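Alpha-1,3-glucanase (Bacillus circulans, PDB 5ZRU) probably hydrolyses alpha-1,3-glucosidic bonds of alpha-1,3-glucan, this chain being the glycoside hydrolase family 87 catalytic unit of a longer secreted protein. Local coordinates at residues M16-Y21 and E172-P177; V77-T82 and V140-D145; D97-G102 and R155-G160. All coordinates share one frame; numbering follows the deposited sequence.

Interaction 1 of 3, residues M16-Y21 and E172-P177; sequences MPYTRY and EIEAVP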
loop_
_atom_site.group_PDB
_atom_site.type_symbol
_atom_site.label_atom_id
_atom_site.label_comp_id
_atom_site.label_asym_id
_atom_site.label_seq_id
_atom_site.Cartn_x
_atom_site.Cartn_y
_atom_site.Cartn_z
ATOM N N MET A 16 9.009 -12.254 1.727
ATOM C CA MET A 16 9.021 -11.702 3.070
ATOM C C MET A 16 9.261 -12.812 4.081
ATOM O O MET A 16 8.991 -13.986 3.800
ATOM C CB MET A 16 7.691 -10.995 3.367
ATOM C CG MET A 16 7.524 -9.702 2.588
ATOM S SD MET A 16 8.543 -8.442 3.376
ATOM C CE MET A 16 8.539 -7.176 2.119
ATOM N N PRO A 17 9.791 -12.483 5.265
ATOM C CA PRO A 17 10.109 -13.534 6.239
ATOM C C PRO A 17 8.912 -14.037 7.017
ATOM O O PRO A 17 9.068 -14.994 7.788
ATOM C CB PRO A 17 11.125 -12.853 7.175
ATOM C CG PRO A 17 10.834 -11.423 7.065
ATOM C CD PRO A 17 10.362 -11.180 5.655
ATOM N N TYR A 18 7.735 -13.434 6.854
ATOM C CA TYR A 18 6.561 -13.895 7.580
ATOM C C TYR A 18 5.776 -14.918 6.762
ATOM O O TYR A 18 5.890 -15.002 5.540
ATOM C CB TYR A 18 5.651 -12.717 7.970
ATOM C CG TYR A 18 5.321 -11.733 6.861
ATOM C CD1 TYR A 18 4.393 -12.043 5.876
ATOM C CD2 TYR A 18 5.924 -10.480 6.819
ATOM C CE1 TYR A 18 4.079 -11.127 4.864
ATOM C CE2 TYR A 18 5.610 -9.555 5.825
ATOM C CZ TYR A 18 4.695 -9.886 4.851
ATOM O OH TYR A 18 4.405 -8.969 3.863
ATOM N N THR A 19 4.987 -15.721 7.465
ATOM C CA THR A 19 3.968 -16.543 6.843
ATOM C C THR A 19 2.627 -16.111 7.399
ATOM O O THR A 19 2.543 -15.535 8.492
ATOM C CB THR A 19 4.177 -18.048 7.099
ATOM O OG1 THR A 19 4.138 -18.305 8.510
ATOM C CG2 THR A 19 5.505 -18.506 6.509
ATOM N N ARG A 20 1.574 -16.384 6.643
ATOM C CA ARG A 20 0.258 -15.902 7.022
ATOM C C ARG A 20 -0.577 -16.993 7.672
ATOM O O ARG A 20 -0.622 -18.132 7.196
ATOM C CB ARG A 20 -0.518 -15.345 5.833
ATOM C CG ARG A 20 -1.874 -14.890 6.320
ATOM C CD ARG A 20 -2.601 -14.082 5.349
ATOM N NE ARG A 20 -1.834 -12.922 4.941
ATOM C CZ ARG A 20 -2.286 -12.072 4.039
ATOM N NH1 ARG A 20 -3.486 -12.282 3.516
ATOM N NH2 ARG A 20 -1.556 -11.027 3.669
ATOM N N TYR A 21 -1.239 -16.627 8.760
ATOM C CA TYR A 21 -2.259 -17.433 9.420
ATOM C C TYR A 21 -3.584 -16.707 9.200
ATOM O O TYR A 21 -3.888 -15.738 9.902
ATOM C CB TYR A 21 -1.904 -17.607 10.895
ATOM C CG TYR A 21 -0.720 -18.531 11.036
ATOM C CD1 TYR A 21 0.585 -18.066 10.868
ATOM C CD2 TYR A 21 -0.913 -19.887 11.255
ATOM C CE1 TYR A 21 1.658 -18.927 10.948
ATOM C CE2 TYR A 21 0.150 -20.750 11.353
ATOM C CZ TYR A 21 1.429 -20.274 11.199
ATOM O OH TYR A 21 2.468 -21.161 11.288
ATOM N N GLU A 172 0.364 -12.482 10.715
ATOM C CA GLU A 172 1.593 -12.813 10.007
ATOM C C GLU A 172 2.702 -12.949 11.042
ATOM O O GLU A 172 2.831 -12.103 11.930
ATOM C CB GLU A 172 1.921 -11.753 8.943
ATOM C CG GLU A 172 1.034 -11.907 7.714
ATOM C CD GLU A 172 1.149 -10.770 6.707
ATOM O OE1 GLU A 172 1.664 -9.695 7.059
ATOM O OE2 GLU A 172 0.718 -10.967 5.552
ATOM N N ILE A 173 3.455 -14.042 10.971
ATOM C CA ILE A 173 4.361 -14.428 12.049
ATOM C C ILE A 173 5.735 -14.682 11.454
ATOM O O ILE A 173 5.854 -15.366 10.432
ATOM C CB ILE A 173 3.840 -15.670 12.802
ATOM C CG1 ILE A 173 2.465 -15.385 13.408
ATOM C CG2 ILE A 173 4.801 -16.076 13.910
ATOM C CD1 ILE A 173 1.834 -16.574 14.148
ATOM N N GLU A 174 6.768 -14.126 12.083
ATOM C CA GLU A 174 8.115 -14.211 11.542
ATOM C C GLU A 174 9.122 -14.248 12.680
ATOM O O GLU A 174 8.860 -13.751 13.779
ATOM C CB GLU A 174 8.420 -13.019 10.622
ATOM C CG GLU A 174 8.424 -11.684 11.333
ATOM C CD GLU A 174 8.332 -10.526 10.367
ATOM O OE1 GLU A 174 7.196 -10.165 9.989
ATOM O OE2 GLU A 174 9.390 -9.989 9.977
ATOM N N ALA A 175 10.283 -14.838 12.404
ATOM C CA ALA A 175 11.388 -14.776 13.351
ATOM C C ALA A 175 12.031 -13.399 13.270
ATOM O O ALA A 175 12.245 -12.862 12.181
ATOM C CB ALA A 175 12.418 -15.866 13.053
ATOM N N VAL A 176 12.320 -12.814 14.423
ATOM C CA VAL A 176 12.861 -11.460 14.496
ATOM C C VAL A 176 14.368 -11.560 14.706
ATOM O O VAL A 176 14.800 -12.134 15.717
ATOM C CB VAL A 176 12.211 -10.656 15.627
ATOM C CG1 VAL A 176 12.951 -9.337 15.810
ATOM C CG2 VAL A 176 10.734 -10.422 15.330
ATOM N N PRO A 177 15.186 -11.021 13.810
ATOM C CA PRO A 177 16.628 -10.993 14.069
ATOM C C PRO A 177 16.947 -10.007 15.180
ATOM O O PRO A 177 16.196 -9.065 15.455
ATOM C CB PRO A 177 17.230 -10.551 12.726
ATOM C CG PRO A 177 16.139 -9.786 12.054
ATOM C CD PRO A 177 14.825 -10.347 12.546
HETATM O O HOH W 1 10.586 -15.879 9.685
HETATM O O HOH W 2 6.231 -18.155 10.367
#
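Thr19 pairs with Ile173 in an antiparallel sheet of the β-sandwich, where short strand 19-21 runs beside the end of strand 166-174. The backbone closes this hydrogen-bonded pair twice, Thr19 N to Ile173 O at 3.1 Å and Ile173 N to Thr19 O at 3.0 Å.

The next, non-hydrogen-bonded pair, Arg20 with Glu172, is joined by a salt bridge. Arg20 sends NE (3.3 Å) and NH2 (3.0 Å) to Glu172 OE2, on its anti side, from one face of the tilted carboxylate. OE2 also bridges to Arg371 of the β-helix.

The Glu172 carboxylate, held by its arginines, lies nearly parallel to the Tyr18 ring (19°), with OE1 over the rim of one face. Tyr18 CG, between the backbone N and the carbonyl carbon (chi1 49°), sets the ring there. At its edge Glu174 OE1, whose carboxylate is bridged to Arg345, approaches CD2 to 3.4 Å. An alanine in place of Glu172 is likely to leave Arg20 and Arg371 without the carboxylate they share, and the Tyr18 ring without its cover on that face.

Ile173 CD1 packs on Tyr21 CD1 at 3.8 Å. One water donates to Pro17 O and accepts from Ala175 N at 2.9 Å.

Interaction 2 of 3, residues V77-T82 and V140-D145; sequences VTMRFT and VHWKMD. With PE5 (3,6,9,12,15,18,21,24-octaoxahexacosan-1-ol), chain C.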
loop_
_atom_site.group_PDB
_atom_site.type_symbol
_atom_site.label_atom_id
_atom_site.label_comp_id
_atom_site.label_asym_id
_atom_site.label_seq_id
_atom_site.Cartn_x
_atom_site.Cartn_y
_atom_site.Cartn_z
ATOM N N VAL A 77 4.888 -10.784 15.503
ATOM C CA VAL A 77 3.504 -11.006 15.098
ATOM C C VAL A 77 2.912 -9.698 14.591
ATOM O O VAL A 77 2.991 -8.673 15.272
ATOM C CB VAL A 77 2.634 -11.560 16.243
ATOM C CG1 VAL A 77 1.232 -11.887 15.712
ATOM C CG2 VAL A 77 3.281 -12.806 16.872
ATOM N N THR A 78 2.284 -9.752 13.421
ATOM C CA THR A 78 1.481 -8.654 12.902
ATOM C C THR A 78 0.042 -9.137 12.814
ATOM O O THR A 78 -0.208 -10.291 12.460
ATOM C CB THR A 78 1.970 -8.197 11.521
ATOM O OG1 THR A 78 3.367 -7.902 11.590
ATOM C CG2 THR A 78 1.225 -6.946 11.075
ATOM N N MET A 79 -0.901 -8.276 13.187
ATOM C CA MET A 79 -2.315 -8.633 13.152
ATOM C C MET A 79 -3.069 -7.591 12.341
ATOM O O MET A 79 -2.933 -6.391 12.598
ATOM C CB MET A 79 -2.912 -8.727 14.564
ATOM C CG MET A 79 -4.432 -9.029 14.552
ATOM S SD MET A 79 -5.115 -9.260 16.213
ATOM C CE MET A 79 -4.907 -7.612 16.881
ATOM N N ARG A 80 -3.860 -8.047 11.370
ATOM C CA ARG A 80 -4.796 -7.177 10.668
ATOM C C ARG A 80 -6.166 -7.345 11.310
ATOM O O ARG A 80 -6.678 -8.471 11.406
ATOM C CB ARG A 80 -4.840 -7.484 9.172
ATOM C CG ARG A 80 -5.663 -6.467 8.373
ATOM C CD ARG A 80 -5.429 -6.632 6.886
ATOM N NE ARG A 80 -6.046 -5.555 6.115
ATOM C CZ ARG A 80 -7.229 -5.641 5.517
ATOM N NH1 ARG A 80 -7.946 -6.760 5.593
ATOM N NH2 ARG A 80 -7.693 -4.602 4.829
ATOM N N PHE A 81 -6.748 -6.233 11.756
ATOM C CA PHE A 81 -7.923 -6.257 12.620
ATOM C C PHE A 81 -8.855 -5.117 12.235
ATOM O O PHE A 81 -8.473 -4.191 11.511
ATOM C CB PHE A 81 -7.530 -6.106 14.103
ATOM C CG PHE A 81 -7.108 -4.703 14.453
ATOM C CD1 PHE A 81 -5.827 -4.269 14.158
ATOM C CD2 PHE A 81 -8.011 -3.802 15.001
ATOM C CE1 PHE A 81 -5.432 -2.962 14.432
ATOM C CE2 PHE A 81 -7.640 -2.498 15.269
ATOM C CZ PHE A 81 -6.337 -2.072 14.988
ATOM N N THR A 82 -10.081 -5.160 12.773
ATOM C CA THR A 82 -11.003 -4.031 12.687
ATOM C C THR A 82 -11.654 -3.818 14.049
ATOM O O THR A 82 -11.822 -4.761 14.829
ATOM C CB THR A 82 -12.097 -4.246 11.609
ATOM O OG1 THR A 82 -13.008 -3.136 11.615
ATOM C CG2 THR A 82 -12.891 -5.523 11.891
ATOM N N VAL A 140 -1.562 -3.895 13.709
ATOM C CA VAL A 140 -0.623 -3.656 14.798
ATOM C C VAL A 140 0.392 -4.785 14.743
ATOM O O VAL A 140 0.156 -5.822 14.121
ATOM C CB VAL A 140 -1.280 -3.600 16.200
ATOM C CG1 VAL A 140 -2.141 -2.346 16.346
ATOM C CG2 VAL A 140 -2.112 -4.855 16.464
ATOM N N HIS A 141 1.541 -4.572 15.380
ATOM C CA HIS A 141 2.511 -5.654 15.505
ATOM C C HIS A 141 3.135 -5.610 16.890
ATOM O O HIS A 141 3.137 -4.577 17.560
ATOM C CB HIS A 141 3.584 -5.609 14.395
ATOM C CG HIS A 141 4.473 -4.398 14.426
ATOM N ND1 HIS A 141 4.095 -3.180 13.898
ATOM C CD2 HIS A 141 5.744 -4.236 14.874
ATOM C CE1 HIS A 141 5.085 -2.314 14.041
ATOM N NE2 HIS A 141 6.094 -2.928 14.635
ATOM N N TRP A 142 3.640 -6.762 17.327
ATOM C CA TRP A 142 4.274 -6.862 18.638
ATOM C C TRP A 142 5.249 -8.028 18.604
ATOM O O TRP A 142 5.215 -8.859 17.696
ATOM C CB TRP A 142 3.235 -7.044 19.755
ATOM C CG TRP A 142 2.457 -8.348 19.669
ATOM C CD1 TRP A 142 2.803 -9.545 20.229
ATOM C CD2 TRP A 142 1.217 -8.573 18.982
ATOM N NE1 TRP A 142 1.859 -10.499 19.937
ATOM C CE2 TRP A 142 0.870 -9.929 19.179
ATOM C CE3 TRP A 142 0.361 -7.756 18.232
ATOM C CZ2 TRP A 142 -0.287 -10.489 18.645
ATOM C CZ3 TRP A 142 -0.793 -8.315 17.698
ATOM C CH2 TRP A 142 -1.112 -9.669 17.915
ATOM N N LYS A 143 6.118 -8.082 19.611
ATOM C CA LYS A 143 7.095 -9.155 19.737
ATOM C C LYS A 143 6.749 -10.017 20.943
ATOM O O LYS A 143 6.380 -9.497 22.001
ATOM C CB LYS A 143 8.517 -8.609 19.888
ATOM C CG LYS A 143 9.084 -8.003 18.624
ATOM C CD LYS A 143 10.507 -7.508 18.828
ATOM C CE LYS A 143 10.566 -6.318 19.774
ATOM N NZ LYS A 143 11.937 -5.705 19.778
ATOM N N MET A 144 6.855 -11.328 20.767
ATOM C CA MET A 144 6.646 -12.280 21.847
ATOM C C MET A 144 7.920 -12.417 22.675
ATOM O O MET A 144 9.029 -12.240 22.167
ATOM C CB MET A 144 6.257 -13.646 21.277
ATOM C CG MET A 144 5.115 -13.594 20.277
ATOM S SD MET A 144 3.616 -12.999 21.071
ATOM C CE MET A 144 3.313 -14.304 22.247
ATOM N N ASP A 145 7.757 -12.760 23.957
ATOM C CA ASP A 145 8.924 -12.942 24.821
ATOM C C ASP A 145 9.783 -14.114 24.376
ATOM O O ASP A 145 11.003 -14.093 24.572
ATOM C CB ASP A 145 8.502 -13.152 26.274
ATOM C CG ASP A 145 7.814 -11.947 26.860
ATOM O OD1 ASP A 145 7.197 -12.089 27.939
ATOM O OD2 ASP A 145 7.874 -10.865 26.241
HETATM C C48 PE5 C . 0.848 8.839 19.363
HETATM C C50 PE5 C . -0.224 8.411 18.355
HETATM O O1 PE5 C . -1.420 8.108 19.023
HETATM C C1 PE5 C . -2.495 7.772 18.189
HETATM C C2 PE5 C . -3.685 7.268 19.010
HETATM O O2 PE5 C . -3.343 6.071 19.652
HETATM C C3 PE5 C . -4.288 5.573 20.555
HETATM C C4 PE5 C . -3.744 4.303 21.223
HETATM O O3 PE5 C . -3.405 3.356 20.245
HETATM C C5 PE5 C . -2.973 2.105 20.708
HETATM C C6 PE5 C . -1.690 1.674 19.982
HETATM O O4 PE5 C . -1.962 0.974 18.795
HETATM C C7 PE5 C . -1.131 1.269 17.702
HETATM C C8 PE5 C . 0.342 1.123 18.092
HETATM O O5 PE5 C . 1.138 1.750 17.137
HETATM C C9 PE5 C . 2.480 1.920 17.507
HETATM C C10 PE5 C . 3.327 0.911 16.743
HETATM O O6 PE5 C . 4.089 0.170 17.648
HETATM C C11 PE5 C . 4.543 -1.059 17.161
HETATM C C12 PE5 C . 5.100 -1.901 18.300
HETATM O O7 PE5 C . 6.447 -2.120 18.018
HETATM C C13 PE5 C . 6.916 -3.402 18.320
HETATM C C14 PE5 C . 8.420 -3.313 18.571
HETATM O O8 PE5 C . 8.684 -2.097 19.212
HETATM C C15 PE5 C . 10.037 -1.816 19.460
HETATM C C16 PE5 C . 10.269 -1.728 20.975
HETATM O O52 PE5 C . 10.458 -0.400 21.376
#
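Val77, Met79, Val140 and Trp142 turn one face of an antiparallel sheet into the core of the β-sandwich, while Thr78 and His141 occupy the face toward the β-helix. Val77 with Trp142 and Met79 with Val140 are hydrogen-bonded pairs on either side of the non-hydrogen-bonded Thr78-His141 pair. Two of the four bonds are nearly straight: Val77 N reaches Trp142 O at 2.9 Å with 171° at the hydrogen, and Met79 N reaches Val140 O at 2.8 Å.

On the core face the indole of Trp142 is the main platform. Its CG sits between the backbone N and the carbonyl carbon (chi1 65°), a rotation that brings the ring back across the neighbouring strand. Val77 CG1 rests over the six-membered ring in a CH-pi contact, 4.1 Å from its centroid, and Met79 CB approaches Trp142 CZ3 at 3.8 Å. Branched Val77 also uses its second methyl, CG2, against Met144 CG, while Met144 SD lies at the indole edge. Val140 divides its methyls likewise, CG2 to Met79 CE and CG1 to Phe81 CE1, both at 3.9 Å.

On the other face, a bound polyether passes over the His141 ring, its C11 lying 3.3 Å above the plane, toward the rim of the ring. Trp315 stacks with the same imidazole.

Backbone bonds thus set the register, whereas the core side chains meet almost wholly by dispersion; Trp142 NE1 is buried with no hydrogen-bonding partner in the model, which probably carries an energetic cost.

Interaction 3 of 3, residues D97-G102 and R155-G160; sequences DVYVNG and RIQKSG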
loop_
_atom_site.group_PDB
_atom_site.type_symbol
_atom_site.label_atom_id
_atom_site.label_comp_id
_atom_site.label_asym_id
_atom_site.label_seq_id
_atom_site.Cartn_x
_atom_site.Cartn_y
_atom_site.Cartn_z
ATOM N N ASP A 97 -6.508 -9.593 23.798
ATOM C CA ASP A 97 -5.583 -10.401 24.579
ATOM C C ASP A 97 -4.977 -11.500 23.714
ATOM O O ASP A 97 -5.620 -12.024 22.803
ATOM C CB ASP A 97 -6.289 -11.039 25.782
ATOM C CG ASP A 97 -6.654 -10.021 26.863
ATOM O OD1 ASP A 97 -6.156 -8.883 26.811
ATOM O OD2 ASP A 97 -7.447 -10.357 27.766
ATOM N N VAL A 98 -3.727 -11.851 24.017
ATOM C CA VAL A 98 -2.985 -12.885 23.303
ATOM C C VAL A 98 -2.639 -13.988 24.293
ATOM O O VAL A 98 -2.083 -13.709 25.361
ATOM C CB VAL A 98 -1.703 -12.318 22.665
ATOM C CG1 VAL A 98 -0.944 -13.409 21.891
ATOM C CG2 VAL A 98 -2.035 -11.123 21.770
ATOM N N TYR A 99 -2.987 -15.226 23.952
ATOM C CA TYR A 99 -2.621 -16.400 24.733
ATOM C C TYR A 99 -1.763 -17.320 23.880
ATOM O O TYR A 99 -2.009 -17.473 22.685
ATOM C CB TYR A 99 -3.859 -17.180 25.226
ATOM C CG TYR A 99 -4.743 -16.410 26.183
ATOM C CD1 TYR A 99 -5.643 -15.459 25.717
ATOM C CD2 TYR A 99 -4.690 -16.646 27.549
ATOM C CE1 TYR A 99 -6.455 -14.757 26.589
ATOM C CE2 TYR A 99 -5.501 -15.952 28.431
ATOM C CZ TYR A 99 -6.381 -15.010 27.942
ATOM O OH TYR A 99 -7.190 -14.313 28.808
ATOM N N VAL A 100 -0.755 -17.931 24.495
ATOM C CA VAL A 100 0.047 -18.956 23.837
ATOM C C VAL A 100 -0.082 -20.229 24.651
ATOM O O VAL A 100 0.260 -20.244 25.840
ATOM C CB VAL A 100 1.517 -18.542 23.701
ATOM C CG1 VAL A 100 2.291 -19.638 22.982
ATOM C CG2 VAL A 100 1.619 -17.230 22.945
ATOM N N ASN A 101 -0.582 -21.286 24.015
ATOM C CA ASN A 101 -0.793 -22.566 24.691
ATOM C C ASN A 101 -1.591 -22.374 25.978
ATOM O O ASN A 101 -1.355 -23.042 26.988
ATOM C CB ASN A 101 0.547 -23.257 24.960
ATOM C CG ASN A 101 1.304 -23.555 23.684
ATOM O OD1 ASN A 101 0.713 -23.969 22.690
ATOM N ND2 ASN A 101 2.616 -23.349 23.701
ATOM N N GLY A 102 -2.538 -21.431 25.943
ATOM C CA GLY A 102 -3.419 -21.171 27.063
ATOM C C GLY A 102 -2.894 -20.192 28.092
ATOM O O GLY A 102 -3.645 -19.813 28.999
ATOM N N ARG A 155 -3.727 -17.601 20.430
ATOM C CA ARG A 155 -5.136 -17.252 20.479
ATOM C C ARG A 155 -5.252 -15.748 20.635
ATOM O O ARG A 155 -4.553 -15.156 21.466
ATOM C CB ARG A 155 -5.852 -17.956 21.639
ATOM C CG ARG A 155 -7.269 -17.458 21.863
ATOM C CD ARG A 155 -7.921 -18.097 23.082
ATOM N NE ARG A 155 -8.046 -19.539 22.944
ATOM C CZ ARG A 155 -8.899 -20.280 23.647
ATOM N NH1 ARG A 155 -9.714 -19.708 24.527
ATOM N NH2 ARG A 155 -8.940 -21.586 23.466
ATOM N N ILE A 156 -6.116 -15.140 19.826
ATOM C CA ILE A 156 -6.511 -13.743 19.970
ATOM C C ILE A 156 -7.911 -13.740 20.571
ATOM O O ILE A 156 -8.840 -14.293 19.979
ATOM C CB ILE A 156 -6.501 -13.007 18.622
ATOM C CG1 ILE A 156 -5.163 -13.197 17.881
ATOM C CG2 ILE A 156 -6.826 -11.534 18.827
ATOM C CD1 ILE A 156 -3.933 -12.772 18.672
ATOM N N GLN A 157 -8.078 -13.115 21.732
ATOM C CA GLN A 157 -9.334 -13.239 22.457
ATOM C C GLN A 157 -9.801 -11.887 22.977
ATOM O O GLN A 157 -9.007 -11.095 23.494
ATOM C CB GLN A 157 -9.186 -14.240 23.619
ATOM C CG GLN A 157 -10.437 -14.387 24.488
ATOM C CD GLN A 157 -10.360 -15.580 25.422
ATOM O OE1 GLN A 157 -9.934 -16.668 25.025
ATOM N NE2 GLN A 157 -10.765 -15.384 26.670
ATOM N N LYS A 158 -11.101 -11.628 22.840
ATOM C CA LYS A 158 -11.696 -10.447 23.445
ATOM C C LYS A 158 -11.931 -10.681 24.935
ATOM O O LYS A 158 -12.439 -11.735 25.338
ATOM C CB LYS A 158 -13.007 -10.099 22.747
ATOM C CG LYS A 158 -13.712 -8.924 23.393
ATOM C CD LYS A 158 -15.010 -8.572 22.690
ATOM C CE LYS A 158 -15.902 -7.691 23.590
ATOM N NZ LYS A 158 -15.317 -6.328 23.866
ATOM N N SER A 159 -11.573 -9.698 25.750
ATOM C CA SER A 159 -11.681 -9.807 27.195
ATOM C C SER A 159 -12.960 -9.127 27.675
ATOM O O SER A 159 -13.825 -8.745 26.879
ATOM C CB SER A 159 -10.453 -9.184 27.864
ATOM O OG SER A 159 -10.523 -7.765 27.819
ATOM N N GLY A 160 -13.072 -8.952 28.999
ATOM C CA GLY A 160 -14.142 -8.179 29.591
ATOM C C GLY A 160 -13.914 -6.689 29.623
ATOM O O GLY A 160 -14.718 -5.960 30.212
HETATM O O HOH W 3 -8.238 -6.908 26.449
#
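Asp97 reaches across to Gln157, at the end of its strand, and to Ser159 in the loop that follows. Its CB lies 3.6 Å from Gln157 O, and CG, anti to its own carbonyl carbon (chi1 -71°), stands near Ser159 CB. OD2 touches Ser159 CB at 3.2 Å. OD1 takes a bond from a water at 2.9 Å, and that water also bonds Ser159 OG; Thr107 OG1 is a further partner of OD1, as the backbone N of Ala161 is of Ser159 OG. An aspartate suits this place because its OD1 can accept both from the water and from Thr107 OG1.

Asp97 and Gln157 belong to the five-stranded antiparallel sheet of the β-sandwich, in which strand 153-157 lies between strands 63-67 and 93-100. Asp97 with Gln157 and Tyr99 with Arg155 are hydrogen-bonded pairs, Arg155 N meeting Tyr99 O at 2.8 Å. Between them Val98 and Ile156 point the same way, into the core, with CG2 of Val98 4.0 Å from CD1 of Ile156.

On the opposite face the Tyr99 ring crosses Gln157, CE1 being 4.1 Å from Gln157 CB. Arg155, bent at chi3 and also bonded to Gln65, directs NH1 to Gln157 OE1 at 3.1 Å, nearly straight at 171° and within the guanidinium plane.

How the interactions relate
From the N terminus, segment 16-21 comes first but finds its partner, 172-177, last, so interaction 1 closes a long loop that encloses both other contacts. Within it the chain passes 77-82 and then 97-102; the return through 140-145 closes interaction 2 and 155-160 closes interaction 3, so these two loops cross. Interactions 1 and 2 share a sheet, joined by a probable hydrogen bond from Thr78 N to Glu172 O at 2.8 Å. Interaction 3 lies in the other sheet, and the two sheets meet through the sandwich core, where Trp142 CZ2 packs on Val98 CG2 and Met79 SD on Ile156 CG2. Interactions 1 and 3 do not touch.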